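Local coordinates for protein galactose-1-phosphate uridylyltransferase (PDB 6K9Z) that probably transfers a uridylyl group between UDP-glucose and hexose 1-phosphate, as a zinc-binding member of the type 1 galactose-1-phosphate uridylyltransferase family, at residues 30-35 with 79-84; 37-40 with 45-48; 88-93 with 245-250. The protein carries 1 engineered substitution. One frame throughout, in Å; residues are numbered along the deposited sequence.

How the contacts relate
Contacts 1 and 2 are neighbours at one end of the main antiparallel sheet, with centres about 6 Å apart. Contact 2 is nested inside the loop that contact 1 closes. Two bonds tie them: Thr-39 OG1 to Cys-33 O (2.5 Å), and Val-81 N to Leu-46 O (2.7 Å) between strands 76-81 and 46-49. Contact 1 holds two zinc ligands and part of the UDP pocket. In contact 2 the side chain of Leu-48 comes within about 5 Å of that UDP. Contact 3 lies further across the sheet, its centre about 16 Å from contact 1 and 20 Å from contact 2. It meets contact 1 where Leu-91 CD1 packs on Glu-82 OE1 (3.9 Å).

Contact 1 of 3, residues 30-35 with 79-84; sequences CPFCPG and VVVETP. With ZN (zinc ion), chain C; UDP (uridine-5'-diphosphate), chain G.
This is a buried apolar contact in which Phe-32 and Pro-34 of the zinc-binding loop 30-35 pack on Val-79, Val-81 and Pro-84, at the end of strand 76-81 and just beyond it. Val-79 CG1 sits over one face of the Phe-32 ring as a CH-pi contact, 4.0 Å from the centroid and nearest the CZ end. With CG1 anti to the backbone N (chi1 177°), the other methyl, CG2, is turned to the uracil and lies 3.7 Å from UDP O2. Pro-31 CG covers the opposite face of the ring. Val-81 CG1 reaches Phe-32 CB at 3.8 Å. It also lies against Phe-32 O, which is buried here with no polar partner in the model. Just past Cys-33 in the chain, Pro-34 CG meets Pro-84 CB at 3.6 Å. With an alanine here instead of Phe-32, Val-79 CG1 and Pro-31 CG would probably face a gap, and the uracil would lose the contact of CZ with UDP N1 (3.8 Å). Cys-30 SG binds zinc and also accepts the N-H of Phe-32 (3.4 Å). Cys-33 SG binds the same ion, and His-86 and His-138 complete a CxxC-type Cys2His2 zinc site beside the uridine pocket.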
loop_
_atom_site.group_PDB
_atom_site.type_symbol
_atom_site.label_atom_id
_atom_site.label_comp_id
_atom_site.label_asym_id
_atom_site.label_seq_id
_atom_site.Cartn_x
_atom_site.Cartn_y
_atom_site.Cartn_z
ATOM N N CYS A 30 -9.279 -29.115 0.004
ATOM C CA CYS A 30 -8.196 -28.215 0.506
ATOM C C CYS A 30 -6.858 -28.689 -0.057
ATOM O O CYS A 30 -6.482 -29.854 0.147
ATOM C CB CYS A 30 -8.163 -28.197 2.021
ATOM S SG CYS A 30 -6.762 -27.228 2.604
ATOM N N PRO A 31 -6.093 -27.814 -0.766
ATOM C CA PRO A 31 -4.801 -28.222 -1.364
ATOM C C PRO A 31 -3.675 -28.488 -0.335
ATOM O O PRO A 31 -2.604 -29.097 -0.704
ATOM C CB PRO A 31 -4.444 -27.021 -2.275
ATOM C CG PRO A 31 -5.057 -25.835 -1.564
ATOM C CD PRO A 31 -6.372 -26.386 -0.987
ATOM N N PHE A 32 -3.897 -28.037 0.908
ATOM C CA PHE A 32 -2.858 -27.973 1.981
ATOM C C PHE A 32 -3.110 -29.021 3.065
ATOM O O PHE A 32 -2.186 -29.283 3.803
ATOM C CB PHE A 32 -2.795 -26.577 2.605
ATOM C CG PHE A 32 -2.480 -25.479 1.627
ATOM C CD1 PHE A 32 -1.692 -25.728 0.508
ATOM C CD2 PHE A 32 -2.959 -24.193 1.842
ATOM C CE1 PHE A 32 -1.405 -24.700 -0.380
ATOM C CE2 PHE A 32 -2.675 -23.166 0.947
ATOM C CZ PHE A 32 -1.888 -23.428 -0.156
ATOM N N CYS A 33 -4.279 -29.650 3.113
ATOM C CA CYS A 33 -4.542 -30.785 4.018
ATOM C C CYS A 33 -3.645 -31.995 3.659
ATOM O O CYS A 33 -3.146 -32.159 2.509
ATOM C CB CYS A 33 -5.987 -31.218 3.992
ATOM S SG CYS A 33 -7.032 -30.247 5.115
ATOM N N PRO A 34 -3.332 -32.808 4.697
ATOM C CA PRO A 34 -2.622 -34.068 4.486
ATOM C C PRO A 34 -3.471 -34.924 3.533
ATOM O O PRO A 34 -4.649 -34.893 3.671
ATOM C CB PRO A 34 -2.584 -34.687 5.886
ATOM C CG PRO A 34 -2.633 -33.510 6.809
ATOM C CD PRO A 34 -3.590 -32.550 6.127
ATOM N N GLY A 35 -2.841 -35.590 2.558
ATOM C CA GLY A 35 -3.579 -36.412 1.573
ATOM C C GLY A 35 -3.893 -35.656 0.276
ATOM O O GLY A 35 -4.241 -36.310 -0.738
ATOM N N VAL A 79 4.817 -21.988 -0.288
ATOM C CA VAL A 79 3.727 -21.997 0.712
ATOM C C VAL A 79 4.255 -22.742 1.916
ATOM O O VAL A 79 4.771 -23.868 1.784
ATOM C CB VAL A 79 2.435 -22.617 0.166
ATOM C CG1 VAL A 79 1.383 -22.672 1.253
ATOM C CG2 VAL A 79 1.934 -21.852 -1.035
ATOM N N VAL A 80 4.101 -22.123 3.072
ATOM C CA VAL A 80 4.431 -22.752 4.377
ATOM C C VAL A 80 3.085 -23.237 4.943
ATOM O O VAL A 80 2.308 -22.367 5.424
ATOM C CB VAL A 80 5.094 -21.743 5.315
ATOM C CG1 VAL A 80 5.389 -22.351 6.695
ATOM C CG2 VAL A 80 6.351 -21.121 4.680
ATOM N N VAL A 81 2.853 -24.539 4.909
ATOM C CA VAL A 81 1.660 -25.154 5.539
ATOM C C VAL A 81 2.037 -25.333 6.997
ATOM O O VAL A 81 2.899 -26.184 7.305
ATOM C CB VAL A 81 1.205 -26.441 4.852
ATOM C CG1 VAL A 81 -0.156 -26.883 5.359
ATOM C CG2 VAL A 81 1.215 -26.333 3.347
ATOM N N GLU A 82 1.369 -24.581 7.856
ATOM C CA GLU A 82 1.777 -24.322 9.249
ATOM C C GLU A 82 1.404 -25.454 10.213
ATOM O O GLU A 82 1.949 -25.448 11.304
ATOM C CB GLU A 82 1.170 -23.008 9.686
ATOM C CG GLU A 82 1.821 -21.830 8.992
ATOM C CD GLU A 82 1.069 -20.525 9.252
ATOM O OE1 GLU A 82 -0.039 -20.614 9.835
ATOM O OE2 GLU A 82 1.665 -19.448 9.032
ATOM N N THR A 83 0.478 -26.326 9.823
ATOM C CA THR A 83 -0.072 -27.427 10.661
ATOM C C THR A 83 -0.818 -28.349 9.723
ATOM O O THR A 83 -1.368 -27.870 8.733
ATOM C CB THR A 83 -1.038 -26.892 11.735
ATOM O OG1 THR A 83 -1.692 -27.981 12.368
ATOM C CG2 THR A 83 -2.114 -25.989 11.140
ATOM N N PRO A 84 -0.874 -29.668 9.995
ATOM C CA PRO A 84 -1.732 -30.579 9.251
ATOM C C PRO A 84 -3.234 -30.359 9.553
ATOM O O PRO A 84 -4.044 -30.760 8.777
ATOM C CB PRO A 84 -1.202 -31.970 9.708
ATOM C CG PRO A 84 -0.577 -31.753 11.063
ATOM C CD PRO A 84 -0.063 -30.343 11.031
HETATM ZN ZN ZN C . -6.775 -27.993 4.747
HETATM N N1 UDP G . -2.056 -21.765 -3.559
HETATM C C2 UDP G . -1.344 -22.898 -3.977
HETATM N N3 UDP G . -1.974 -23.979 -4.424
HETATM C C4 UDP G . -3.287 -23.972 -4.513
HETATM C C5 UDP G . -4.030 -22.884 -4.146
HETATM C C6 UDP G . -3.366 -21.777 -3.677
HETATM O O2 UDP G . -0.151 -22.981 -3.920
HETATM O O4 UDP G . -3.866 -24.964 -4.916
HETATM C "C1'" UDP G . -1.435 -20.533 -3.114
HETATM C "C2'" UDP G . -1.900 -19.561 -4.198
HETATM O "O2'" UDP G . -1.421 -19.739 -5.514
HETATM C "C3'" UDP G . -1.511 -18.227 -3.643
HETATM C "C4'" UDP G . -1.799 -18.404 -2.216
HETATM O "O4'" UDP G . -1.984 -19.812 -2.020
HETATM O "O3'" UDP G . -0.192 -17.858 -3.867
HETATM C "C5'" UDP G . -2.997 -17.474 -2.164
HETATM O "O5'" UDP G . -2.630 -16.101 -2.461
HETATM P PA UDP G . -2.258 -15.291 -3.850
HETATM O O1A UDP G . -3.048 -15.756 -5.053
HETATM O O2A UDP G . -2.674 -13.886 -3.554
HETATM O O3A UDP G . -0.640 -15.431 -4.021
HETATM P PB UDP G . 0.371 -15.214 -5.182
HETATM O O1B UDP G . -0.087 -16.184 -6.082
HETATM O O2B UDP G . 1.728 -15.432 -4.660
HETATM O O3B UDP G . 0.155 -13.917 -5.703
#

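Contact 2 of 3, residues 37-40 with 45-48; sequences PETG and VLIL
The loop leading into edge strand 46-49 of the main sheet folds back on that strand, and Thr-39 lies against Leu-46 and Leu-48. The contact is apolar and small. Leu-46 and Leu-48, two apart on the strand, send their side chains to the same side. Leu-46 CD2 makes the closest approach. It packs tightly on the backbone, 3.2 Å from Thr-39 O, and meets Thr-39 CB at 3.6 Å. The two side chains cross at about a right angle. Thr-39 CG2 bridges the leucines, with Leu-48 CD2 3.9 Å away. Leu-48 CD2 also lies near Glu-38 O, at 4.1 Å. Thr-39 OG1 lies between the backbone N and the carbonyl carbon (chi1 63°), which leaves CG2 beside the backbone N and facing the leucines. OG1 donates a hydrogen bond to the backbone oxygen of Cys-33, a zinc ligand. That bond is likely to hold the rotation of the side chain. Strand 76-81 runs alongside in the sheet; there Val-81 touches Leu-46 and Val-79 touches Leu-48. Both valines also bond to these strand residues through the backbone. The loop thus lies over one face of an antiparallel edge strand, opposite helix 96-114, beside the zinc site and uridine pocket.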
loop_
_atom_site.group_PDB
_atom_site.type_symbol
_atom_site.label_atom_id
_atom_site.label_comp_id
_atom_site.label_asym_id
_atom_site.label_seq_id
_atom_site.Cartn_x
_atom_site.Cartn_y
_atom_site.Cartn_z
ATOM N N PRO A 37 -2.730 -33.735 -3.226
ATOM C CA PRO A 37 -1.765 -34.306 -4.184
ATOM C C PRO A 37 -0.304 -33.923 -3.896
ATOM O O PRO A 37 0.581 -34.688 -4.151
ATOM C CB PRO A 37 -2.232 -33.736 -5.537
ATOM C CG PRO A 37 -3.743 -33.556 -5.337
ATOM C CD PRO A 37 -3.828 -33.019 -3.917
ATOM N N GLU A 38 -0.079 -32.755 -3.326
ATOM C CA GLU A 38 1.306 -32.233 -3.232
ATOM C C GLU A 38 1.784 -32.304 -1.776
ATOM O O GLU A 38 2.951 -31.944 -1.556
ATOM C CB GLU A 38 1.358 -30.843 -3.889
ATOM C CG GLU A 38 1.078 -30.879 -5.406
ATOM C CD GLU A 38 1.875 -31.884 -6.252
ATOM O OE1 GLU A 38 3.061 -31.595 -6.562
ATOM O OE2 GLU A 38 1.324 -32.977 -6.612
ATOM N N THR A 39 0.907 -32.657 -0.828
ATOM C CA THR A 39 1.269 -32.594 0.616
ATOM C C THR A 39 1.750 -33.919 1.227
ATOM O O THR A 39 2.672 -33.862 2.055
ATOM C CB THR A 39 0.124 -31.994 1.441
ATOM O OG1 THR A 39 -1.003 -32.864 1.339
ATOM C CG2 THR A 39 -0.257 -30.601 0.989
ATOM N N GLY A 40 1.157 -35.061 0.873
ATOM C CA GLY A 40 1.591 -36.314 1.523
ATOM C C GLY A 40 1.053 -36.416 2.945
ATOM O O GLY A 40 0.039 -35.760 3.236
ATOM N N VAL A 45 5.057 -29.669 9.570
ATOM C CA VAL A 45 5.155 -28.431 8.753
ATOM C C VAL A 45 5.624 -28.820 7.360
ATOM O O VAL A 45 6.459 -29.702 7.233
ATOM C CB VAL A 45 6.102 -27.391 9.378
ATOM C CG1 VAL A 45 6.292 -26.196 8.468
ATOM C CG2 VAL A 45 5.631 -26.958 10.762
ATOM N N LEU A 46 5.056 -28.186 6.347
ATOM C CA LEU A 46 5.391 -28.481 4.949
ATOM C C LEU A 46 5.691 -27.182 4.233
ATOM O O LEU A 46 4.875 -26.283 4.353
ATOM C CB LEU A 46 4.168 -29.162 4.347
ATOM C CG LEU A 46 4.491 -30.190 3.293
ATOM C CD1 LEU A 46 5.431 -31.228 3.875
ATOM C CD2 LEU A 46 3.211 -30.826 2.773
ATOM N N ILE A 47 6.812 -27.092 3.511
ATOM C CA ILE A 47 7.113 -25.927 2.643
ATOM C C ILE A 47 7.053 -26.449 1.212
ATOM O O ILE A 47 7.843 -27.340 0.871
ATOM C CB ILE A 47 8.438 -25.261 3.018
ATOM C CG1 ILE A 47 8.334 -24.740 4.453
ATOM C CG2 ILE A 47 8.818 -24.179 2.012
ATOM C CD1 ILE A 47 9.511 -23.957 4.930
ATOM N N LEU A 48 6.252 -25.934 0.388
ATOM C CA LEU A 48 5.992 -26.531 -0.929
ATOM C C LEU A 48 5.806 -25.459 -1.977
ATOM O O LEU A 48 5.550 -24.299 -1.661
ATOM C CB LEU A 48 4.813 -27.493 -0.850
ATOM C CG LEU A 48 3.455 -26.962 -0.460
ATOM C CD1 LEU A 48 2.790 -26.303 -1.659
ATOM C CD2 LEU A 48 2.609 -28.160 -0.046
#

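Contact 3 of 3, residues 88-93 with 245-250; sequences VDDLSD and MPYIMV
Tyr-247 on strand 247-252 donates its phenolic hydrogen to Asp-90, in the loop before helix 96-114. The bond ties a loop of the N-terminal family region to a strand of the C-terminal one, within the half-barrel fold. Tyr-247 OH to Asp-90 OD1 measures 2.6 Å, and the oxygen uses its syn lone pair. The carboxylate comes to the edge of the ring, near its plane, and is itself turned 77° from it. Asp-90 CG stands anti to the backbone N (chi1 -172°), which carries the carboxylate out to the phenol oxygen. Next to the bond, Leu-91 CD2 meets the methyl CE of Met-249 at 4.2 Å, in a looser apolar touch. The bend at the end of the Met-249 chain places that methyl. The other carboxylate oxygen holds the loop in shape as an Asx turn. Asp-90 OD2 accepts Ser-92 N at 3.2 Å, from above the carboxylate plane. The same oxygen takes a second bond on its anti side, 19° out of the carboxylate plane, from Ser-92 OG at 2.7 Å. Outside the segments, helix 220-240 touches both of them, with Leu-234 on Asp-90 and Leu-230 on Met-249. Arg-126 NH1 makes a long, weak ion pair with Asp-90 OD1, the oxygen that takes the Tyr-247 bond.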
loop_
_atom_site.group_PDB
_atom_site.type_symbol
_atom_site.label_atom_id
_atom_site.label_comp_id
_atom_site.label_asym_id
_atom_site.label_seq_id
_atom_site.Cartn_x
_atom_site.Cartn_y
_atom_site.Cartn_z
ATOM N N VAL A 88 -8.081 -24.574 12.350
ATOM C CA VAL A 88 -7.425 -23.696 13.357
ATOM C C VAL A 88 -7.668 -22.302 12.796
ATOM O O VAL A 88 -7.383 -22.157 11.615
ATOM C CB VAL A 88 -5.931 -24.071 13.465
ATOM C CG1 VAL A 88 -5.095 -23.055 14.227
ATOM C CG2 VAL A 88 -5.778 -25.448 14.081
ATOM N N ASP A 89 -8.242 -21.355 13.545
ATOM C CA ASP A 89 -8.498 -19.993 12.996
ATOM C C ASP A 89 -7.172 -19.296 12.683
ATOM O O ASP A 89 -7.058 -18.710 11.556
ATOM C CB ASP A 89 -9.327 -19.101 13.919
ATOM C CG ASP A 89 -9.481 -17.682 13.350
ATOM O OD1 ASP A 89 -10.213 -17.515 12.334
ATOM O OD2 ASP A 89 -8.848 -16.737 13.902
ATOM N N ASP A 90 -6.191 -19.345 13.608
ATOM C CA ASP A 90 -4.996 -18.449 13.531
ATOM C C ASP A 90 -3.702 -19.192 13.914
ATOM O O ASP A 90 -3.752 -20.158 14.679
ATOM C CB ASP A 90 -5.191 -17.202 14.417
ATOM C CG ASP A 90 -4.086 -16.181 14.202
ATOM O OD1 ASP A 90 -3.636 -16.040 13.023
ATOM O OD2 ASP A 90 -3.605 -15.603 15.195
ATOM N N LEU A 91 -2.567 -18.669 13.489
ATOM C CA LEU A 91 -1.223 -19.074 13.973
ATOM C C LEU A 91 -1.224 -19.082 15.499
ATOM O O LEU A 91 -0.707 -20.022 16.113
ATOM C CB LEU A 91 -0.217 -18.079 13.413
ATOM C CG LEU A 91 1.239 -18.343 13.743
ATOM C CD1 LEU A 91 1.694 -19.680 13.164
ATOM C CD2 LEU A 91 2.059 -17.192 13.180
ATOM N N SER A 92 -1.844 -18.076 16.125
ATOM C CA SER A 92 -1.837 -17.917 17.602
ATOM C C SER A 92 -2.614 -19.027 18.306
ATOM O O SER A 92 -2.416 -19.202 19.532
ATOM C CB SER A 92 -2.330 -16.538 18.021
ATOM O OG SER A 92 -3.717 -16.360 17.799
ATOM N N ASP A 93 -3.423 -19.814 17.591
ATOM C CA ASP A 93 -4.166 -20.945 18.217
ATOM C C ASP A 93 -3.298 -22.200 18.285
ATOM O O ASP A 93 -3.672 -23.136 18.993
ATOM C CB ASP A 93 -5.470 -21.196 17.482
ATOM C CG ASP A 93 -6.389 -20.001 17.581
ATOM O OD1 ASP A 93 -6.769 -19.666 18.719
ATOM O OD2 ASP A 93 -6.737 -19.415 16.537
ATOM N N MET A 245 -9.422 -10.462 14.246
ATOM C CA MET A 245 -9.039 -9.332 13.374
ATOM C C MET A 245 -8.223 -9.876 12.202
ATOM O O MET A 245 -7.246 -10.616 12.387
ATOM C CB MET A 245 -8.142 -8.384 14.174
ATOM C CG MET A 245 -7.926 -7.135 13.506
ATOM S SD MET A 245 -6.820 -6.054 14.382
ATOM C CE MET A 245 -7.676 -5.785 15.931
ATOM N N PRO A 246 -8.550 -9.479 10.967
ATOM C CA PRO A 246 -7.666 -9.778 9.847
ATOM C C PRO A 246 -6.364 -9.022 10.068
ATOM O O PRO A 246 -6.325 -7.871 10.589
ATOM C CB PRO A 246 -8.420 -9.286 8.608
ATOM C CG PRO A 246 -9.407 -8.268 9.179
ATOM C CD PRO A 246 -9.736 -8.710 10.585
ATOM N N TYR A 247 -5.269 -9.625 9.630
ATOM C CA TYR A 247 -3.966 -8.947 9.766
ATOM C C TYR A 247 -3.011 -9.429 8.677
ATOM O O TYR A 247 -3.236 -10.495 8.016
ATOM C CB TYR A 247 -3.336 -9.182 11.143
ATOM C CG TYR A 247 -2.928 -10.605 11.408
ATOM C CD1 TYR A 247 -1.711 -11.069 10.965
ATOM C CD2 TYR A 247 -3.761 -11.475 12.074
ATOM C CE1 TYR A 247 -1.310 -12.377 11.159
ATOM C CE2 TYR A 247 -3.380 -12.795 12.284
ATOM C CZ TYR A 247 -2.169 -13.242 11.799
ATOM O OH TYR A 247 -1.787 -14.542 11.942
ATOM N N ILE A 248 -1.941 -8.646 8.568
ATOM C CA ILE A 248 -0.795 -8.873 7.676
ATOM C C ILE A 248 0.412 -8.975 8.586
ATOM O O ILE A 248 0.545 -8.151 9.486
ATOM C CB ILE A 248 -0.659 -7.726 6.694
ATOM C CG1 ILE A 248 -1.852 -7.739 5.733
ATOM C CG2 ILE A 248 0.679 -7.771 6.008
ATOM C CD1 ILE A 248 -2.290 -6.383 5.302
ATOM N N MET A 249 1.257 -9.945 8.326
ATOM C CA MET A 249 2.577 -10.023 9.005
ATOM C C MET A 249 3.695 -10.160 7.977
ATOM O O MET A 249 3.513 -10.890 7.010
ATOM C CB MET A 249 2.622 -11.210 9.952
ATOM C CG MET A 249 3.982 -11.336 10.613
ATOM S SD MET A 249 3.874 -12.403 12.077
ATOM C CE MET A 249 3.848 -13.980 11.238
ATOM N N VAL A 250 4.768 -9.389 8.147
ATOM C CA VAL A 250 5.916 -9.439 7.223
ATOM C C VAL A 250 7.186 -9.410 8.069
ATOM O O VAL A 250 7.243 -8.738 9.056
ATOM C CB VAL A 250 5.848 -8.298 6.182
ATOM C CG1 VAL A 250 5.910 -6.934 6.824
ATOM C CG2 VAL A 250 6.866 -8.445 5.056
#